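Local coordinates for protein putative glycoside hydrolase (Bacteroides thetaiotaomicron VPI-5482, PDB 3HBZ) that is a putative glycoside hydrolase that binds calcium and may play a role in carbohydrate metabolism, at residues Ile241-Tyr246 with Val308-Thr313; Ala179-Ile184 with Lys198-Gly203. All coordinates share one frame; numbering follows the deposited sequence.

In the fold
Interactions 1 and 2 lie within the putative carbohydrate metabolism domain, their centres about 9 Å apart. Along the chain they come in series: 179-184 and 198-203 first, then 241-246 and 308-313. Strand 306-313 ties them together. It pairs antiparallel with 240-247, with 177-183 and with 200-205, so both segments of interaction 2 lie on or beside strands that pair with a strand of interaction 1. The backbone N of F312 lies 3.0 Å from the O of L182, a probable hydrogen bond. Y246 OH probably bonds the O of F202. Interaction 1 is a buried strand pair. Interaction 2 joins two strands that both pair with 306-313. Together they form part of the domain's antiparallel beta framework.

Interaction 1: residues Ile241-Tyr246 with Val308-Thr313; sequences IYAIMY and VAIVFT
Y242 and V311 form a hydrogen-bonded antiparallel pair. Y242 N donates to V311 O at 2.9 Å, and V311 N returns the bond to Y242 O. I244 and A309 repeat the exchange, with I244 N donating to A309 O at 2.9 Å. The non-hydrogen-bonded pairs bring CA-H groups to the same carbonyls; A243 CA lies 3.0 Å from A309 O. This is a regular antiparallel ladder between two buried strands, its segment axes at 167°. Side chains alternate across it. On the face with Y242, the tyrosine CG stands between its own N and carbonyl carbon (chi1 65°), which lays the ring alongside V311. V311 CB sits over the ring face in a CH-pi contact, 3.6 Å from the ring centroid, and its two methyls straddle the phenol end. A leucine in place of Y242 would probably lose this flat cover and leave V311 without its CH-pi partner. Further along, I244 CG1 packs on A309 CB at 3.8 Å. On the reverse face, I241 CG2 meets F312 CE1 obliquely at 3.7 Å. M245, a selenomethionine, crosses V308 with its CG 3.8 Å from V308 CG2. L213 and P210 of strand 210-220 pack against this face.

Interaction 2: residues Ala179-Ile184 with Lys198-Gly203; sequences AGNLFI and KATKFG
N181 touches T200 lightly, its ND2 4.1 Å from the CG2 methyl. The other end of that amide, OD1, accepts a hydrogen bond from the backbone N of G129. F183 is the main side chain of the contact. With chi1 at 55°, CG is tucked in over the F183 backbone, N on one side and C on the other, and the ring reaches across to 200-202. There F202 meets it in an edge-to-face pair, with centroids 5.1 Å apart and planes at 86°. The F202 edge, CD1 and CE1, points at one F183 face, and CD1 comes within 3.6 Å of F183 CD2. At the far end of the F183 ring, CZ lies 3.8 Å from T200 CB, and CE2 has K201 O near the ring plane at 3.6 Å. F202 also rests on A309 and V311 of strand 306-313. At I184 the backbone takes over. G203 N donates to I184 O at 2.8 Å. F202 CA adds a weaker CA-H...O contact to the same oxygen. Strands 181-183 and 200-202 cross at 36°, axes 8.9 Å apart, and form no ladder together. Both belong to strands pairing with 306-313, linked here by a T-shaped phenylalanine pair, with the I184-G203 bond beside the antiparallel pairing of 185-187 with 200-205.

Interaction 1: residues Ile241-Tyr246 with Val308-Thr313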
loop_
_atom_site.group_PDB
_atom_site.type_symbol
_atom_site.label_atom_id
_atom_site.label_comp_id
_atom_site.label_asym_id
_atom_site.label_seq_id
_atom_site.Cartn_x
_atom_site.Cartn_y
_atom_site.Cartn_z
ATOM N N ILE A 241 7.565 0.051 -12.948
ATOM C CA ILE A 241 6.347 0.811 -12.799
ATOM C C ILE A 241 5.268 0.027 -13.536
ATOM O O ILE A 241 5.425 -0.267 -14.720
ATOM C CB ILE A 241 6.471 2.225 -13.462
ATOM C CG1 ILE A 241 7.674 2.981 -12.890
ATOM C CG2 ILE A 241 5.118 2.992 -13.310
ATOM C CD1 ILE A 241 8.046 4.340 -13.561
ATOM N N TYR A 242 4.211 -0.354 -12.835
ATOM C CA TYR A 242 3.208 -1.176 -13.428
ATOM C C TYR A 242 1.861 -0.986 -12.754
ATOM O O TYR A 242 1.772 -0.328 -11.704
ATOM C CB TYR A 242 3.669 -2.617 -13.451
ATOM C CG TYR A 242 3.877 -3.310 -12.118
ATOM C CD1 TYR A 242 2.849 -4.047 -11.529
ATOM C CD2 TYR A 242 5.095 -3.286 -11.492
ATOM C CE1 TYR A 242 3.042 -4.757 -10.328
ATOM C CE2 TYR A 242 5.303 -3.958 -10.244
ATOM C CZ TYR A 242 4.273 -4.709 -9.689
ATOM O OH TYR A 242 4.461 -5.409 -8.505
ATOM N N ALA A 243 0.819 -1.512 -13.397
ATOM C CA ALA A 243 -0.540 -1.513 -12.871
ATOM C C ALA A 243 -1.220 -2.786 -13.338
ATOM O O ALA A 243 -0.879 -3.330 -14.405
ATOM C CB ALA A 243 -1.340 -0.263 -13.321
ATOM N N ILE A 244 -2.117 -3.303 -12.500
ATOM C CA ILE A 244 -2.864 -4.532 -12.800
ATOM C C ILE A 244 -4.342 -4.299 -12.463
ATOM O O ILE A 244 -4.682 -3.467 -11.629
ATOM C CB ILE A 244 -2.311 -5.740 -12.049
ATOM C CG1 ILE A 244 -2.311 -5.487 -10.522
ATOM C CG2 ILE A 244 -0.901 -6.059 -12.502
ATOM C CD1 ILE A 244 -1.755 -6.665 -9.672
HETATM N N MSE A 245 -5.200 -4.989 -13.187
HETATM C CA MSE A 245 -6.625 -5.082 -12.915
HETATM C C MSE A 245 -6.929 -6.575 -12.849
HETATM O O MSE A 245 -6.523 -7.353 -13.746
HETATM C CB MSE A 245 -7.420 -4.476 -14.028
HETATM C CG MSE A 245 -8.875 -4.288 -13.665
HETATM SE SE MSE A 245 -9.825 -3.660 -15.162
HETATM C CE MSE A 245 -11.505 -3.196 -14.242
ATOM N N TYR A 246 -7.599 -6.980 -11.779
ATOM C CA TYR A 246 -8.030 -8.358 -11.615
ATOM C C TYR A 246 -9.403 -8.465 -10.973
ATOM O O TYR A 246 -9.844 -7.590 -10.234
ATOM C CB TYR A 246 -7.002 -9.139 -10.761
ATOM C CG TYR A 246 -6.813 -8.577 -9.371
ATOM C CD1 TYR A 246 -5.948 -7.517 -9.125
ATOM C CD2 TYR A 246 -7.534 -9.088 -8.284
ATOM C CE1 TYR A 246 -5.755 -7.012 -7.818
ATOM C CE2 TYR A 246 -7.367 -8.560 -6.974
ATOM C CZ TYR A 246 -6.487 -7.551 -6.745
ATOM O OH TYR A 246 -6.403 -7.036 -5.451
ATOM N N VAL A 308 -7.944 -2.642 -8.972
ATOM C CA VAL A 308 -6.796 -2.152 -9.677
ATOM C C VAL A 308 -5.725 -1.876 -8.653
ATOM O O VAL A 308 -6.030 -1.385 -7.548
ATOM C CB VAL A 308 -7.101 -0.852 -10.481
ATOM C CG1 VAL A 308 -5.768 -0.210 -10.924
ATOM C CG2 VAL A 308 -7.981 -1.195 -11.722
ATOM N N ALA A 309 -4.483 -2.199 -9.015
ATOM C CA ALA A 309 -3.286 -1.776 -8.288
ATOM C C ALA A 309 -2.340 -1.024 -9.207
ATOM O O ALA A 309 -2.206 -1.362 -10.397
ATOM C CB ALA A 309 -2.538 -3.004 -7.689
ATOM N N ILE A 310 -1.649 -0.045 -8.632
ATOM C CA ILE A 310 -0.544 0.673 -9.255
ATOM C C ILE A 310 0.638 0.434 -8.333
ATOM O O ILE A 310 0.503 0.527 -7.092
ATOM C CB ILE A 310 -0.816 2.183 -9.367
ATOM C CG1 ILE A 310 -1.963 2.474 -10.342
ATOM C CG2 ILE A 310 0.477 2.988 -9.786
ATOM C CD1 ILE A 310 -2.560 3.873 -10.166
ATOM N N VAL A 311 1.776 0.115 -8.928
ATOM C CA VAL A 311 2.988 -0.195 -8.179
ATOM C C VAL A 311 4.213 0.489 -8.791
ATOM O O VAL A 311 4.414 0.444 -10.043
ATOM C CB VAL A 311 3.266 -1.712 -8.194
ATOM C CG1 VAL A 311 4.493 -1.997 -7.309
ATOM C CG2 VAL A 311 2.025 -2.513 -7.752
ATOM N N PHE A 312 4.994 1.125 -7.912
ATOM C CA PHE A 312 6.295 1.712 -8.203
ATOM C C PHE A 312 7.347 1.051 -7.332
ATOM O O PHE A 312 7.106 0.820 -6.143
ATOM C CB PHE A 312 6.324 3.189 -7.885
ATOM C CG PHE A 312 5.182 3.970 -8.474
ATOM C CD1 PHE A 312 5.239 4.372 -9.790
ATOM C CD2 PHE A 312 4.107 4.328 -7.702
ATOM C CE1 PHE A 312 4.207 5.084 -10.358
ATOM C CE2 PHE A 312 3.046 5.069 -8.251
ATOM C CZ PHE A 312 3.105 5.438 -9.567
ATOM N N THR A 313 8.499 0.753 -7.911
ATOM C CA THR A 313 9.645 0.256 -7.127
ATOM C C THR A 313 10.994 0.694 -7.731
ATOM O O THR A 313 11.179 0.713 -8.955
ATOM C CB THR A 313 9.606 -1.258 -6.927
ATOM O OG1 THR A 313 10.768 -1.633 -6.161
ATOM C CG2 THR A 313 9.655 -2.016 -8.283
#

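Interaction 2: residues Ala179-Ile184 with Lys198-Gly203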
loop_
_atom_site.group_PDB
_atom_site.type_symbol
_atom_site.label_atom_id
_atom_site.label_comp_id
_atom_site.label_asym_id
_atom_site.label_seq_id
_atom_site.Cartn_x
_atom_site.Cartn_y
_atom_site.Cartn_z
ATOM N N ALA A 179 13.867 -2.639 -1.356
ATOM C CA ALA A 179 13.527 -1.728 -2.411
ATOM C C ALA A 179 12.577 -0.688 -1.899
ATOM O O ALA A 179 11.745 -0.984 -1.074
ATOM C CB ALA A 179 12.852 -2.470 -3.634
ATOM N N GLY A 180 12.671 0.529 -2.408
ATOM C CA GLY A 180 11.628 1.512 -2.127
ATOM C C GLY A 180 10.439 1.174 -3.010
ATOM O O GLY A 180 10.572 1.042 -4.247
ATOM N N ASN A 181 9.280 1.074 -2.405
ATOM C CA ASN A 181 8.048 0.887 -3.144
ATOM C C ASN A 181 6.872 1.749 -2.664
ATOM O O ASN A 181 6.877 2.365 -1.584
ATOM C CB ASN A 181 7.655 -0.603 -3.158
ATOM C CG ASN A 181 7.445 -1.153 -1.774
ATOM O OD1 ASN A 181 7.627 -0.458 -0.763
ATOM N ND2 ASN A 181 7.045 -2.393 -1.716
ATOM N N LEU A 182 5.853 1.795 -3.510
ATOM C CA LEU A 182 4.610 2.423 -3.149
ATOM C C LEU A 182 3.573 1.742 -3.990
ATOM O O LEU A 182 3.794 1.533 -5.202
ATOM C CB LEU A 182 4.597 3.926 -3.440
ATOM C CG LEU A 182 3.481 4.729 -2.776
ATOM C CD1 LEU A 182 3.911 4.987 -1.296
ATOM C CD2 LEU A 182 3.168 6.079 -3.555
ATOM N N PHE A 183 2.433 1.434 -3.380
ATOM C CA PHE A 183 1.374 0.800 -4.122
ATOM C C PHE A 183 -0.025 1.023 -3.566
ATOM O O PHE A 183 -0.210 1.343 -2.409
ATOM C CB PHE A 183 1.658 -0.718 -4.230
ATOM C CG PHE A 183 1.862 -1.411 -2.882
ATOM C CD1 PHE A 183 3.095 -1.411 -2.244
ATOM C CD2 PHE A 183 0.828 -2.045 -2.263
ATOM C CE1 PHE A 183 3.285 -2.033 -1.050
ATOM C CE2 PHE A 183 1.003 -2.665 -1.058
ATOM C CZ PHE A 183 2.240 -2.672 -0.443
ATOM N N ILE A 184 -1.003 0.808 -4.424
ATOM C CA ILE A 184 -2.390 0.774 -4.023
ATOM C C ILE A 184 -2.696 -0.593 -3.415
ATOM O O ILE A 184 -2.494 -1.630 -4.031
ATOM C CB ILE A 184 -3.327 1.074 -5.171
ATOM C CG1 ILE A 184 -3.168 2.543 -5.611
ATOM C CG2 ILE A 184 -4.873 0.758 -4.760
ATOM C CD1 ILE A 184 -3.982 2.857 -6.873
ATOM N N LYS A 198 3.977 -12.006 0.398
ATOM C CA LYS A 198 2.581 -12.010 0.849
ATOM C C LYS A 198 2.230 -10.741 1.616
ATOM O O LYS A 198 1.063 -10.441 1.791
ATOM C CB LYS A 198 2.282 -13.206 1.745
ATOM C CG LYS A 198 2.555 -14.614 1.109
ATOM C CD LYS A 198 1.649 -14.927 -0.003
ATOM C CE LYS A 198 0.311 -15.525 0.421
ATOM N NZ LYS A 198 -0.546 -15.461 -0.834
ATOM N N ALA A 199 3.236 -10.014 2.079
ATOM C CA ALA A 199 3.024 -8.790 2.837
ATOM C C ALA A 199 2.474 -7.652 1.979
ATOM O O ALA A 199 1.726 -6.806 2.486
ATOM C CB ALA A 199 4.327 -8.345 3.504
ATOM N N THR A 200 2.865 -7.588 0.715
ATOM C CA THR A 200 2.399 -6.533 -0.200
ATOM C C THR A 200 1.106 -6.965 -0.868
ATOM O O THR A 200 1.116 -7.707 -1.854
ATOM C CB THR A 200 3.469 -6.179 -1.261
ATOM O OG1 THR A 200 3.851 -7.349 -1.941
ATOM C CG2 THR A 200 4.714 -5.614 -0.617
ATOM N N LYS A 201 -0.017 -6.464 -0.338
ATOM C CA LYS A 201 -1.317 -6.804 -0.856
ATOM C C LYS A 201 -1.746 -5.739 -1.839
ATOM O O LYS A 201 -1.994 -4.613 -1.467
ATOM C CB LYS A 201 -2.337 -6.948 0.261
ATOM C CG LYS A 201 -2.024 -8.132 1.196
ATOM C CD LYS A 201 -3.082 -8.327 2.265
ATOM C CE LYS A 201 -2.992 -9.734 2.902
ATOM N NZ LYS A 201 -3.831 -9.912 4.149
ATOM N N PHE A 202 -1.816 -6.125 -3.099
ATOM C CA PHE A 202 -2.018 -5.192 -4.194
ATOM C C PHE A 202 -3.472 -5.111 -4.606
ATOM O O PHE A 202 -4.089 -6.116 -5.028
ATOM C CB PHE A 202 -1.227 -5.653 -5.434
ATOM C CG PHE A 202 0.281 -5.732 -5.239
ATOM C CD1 PHE A 202 0.991 -4.686 -4.659
ATOM C CD2 PHE A 202 0.994 -6.845 -5.708
ATOM C CE1 PHE A 202 2.392 -4.735 -4.515
ATOM C CE2 PHE A 202 2.406 -6.889 -5.584
ATOM C CZ PHE A 202 3.100 -5.848 -4.993
ATOM N N GLY A 203 -4.011 -3.902 -4.528
ATOM C CA GLY A 203 -5.231 -3.538 -5.270
ATOM C C GLY A 203 -6.376 -3.083 -4.391
ATOM O O GLY A 203 -6.525 -3.581 -3.281
#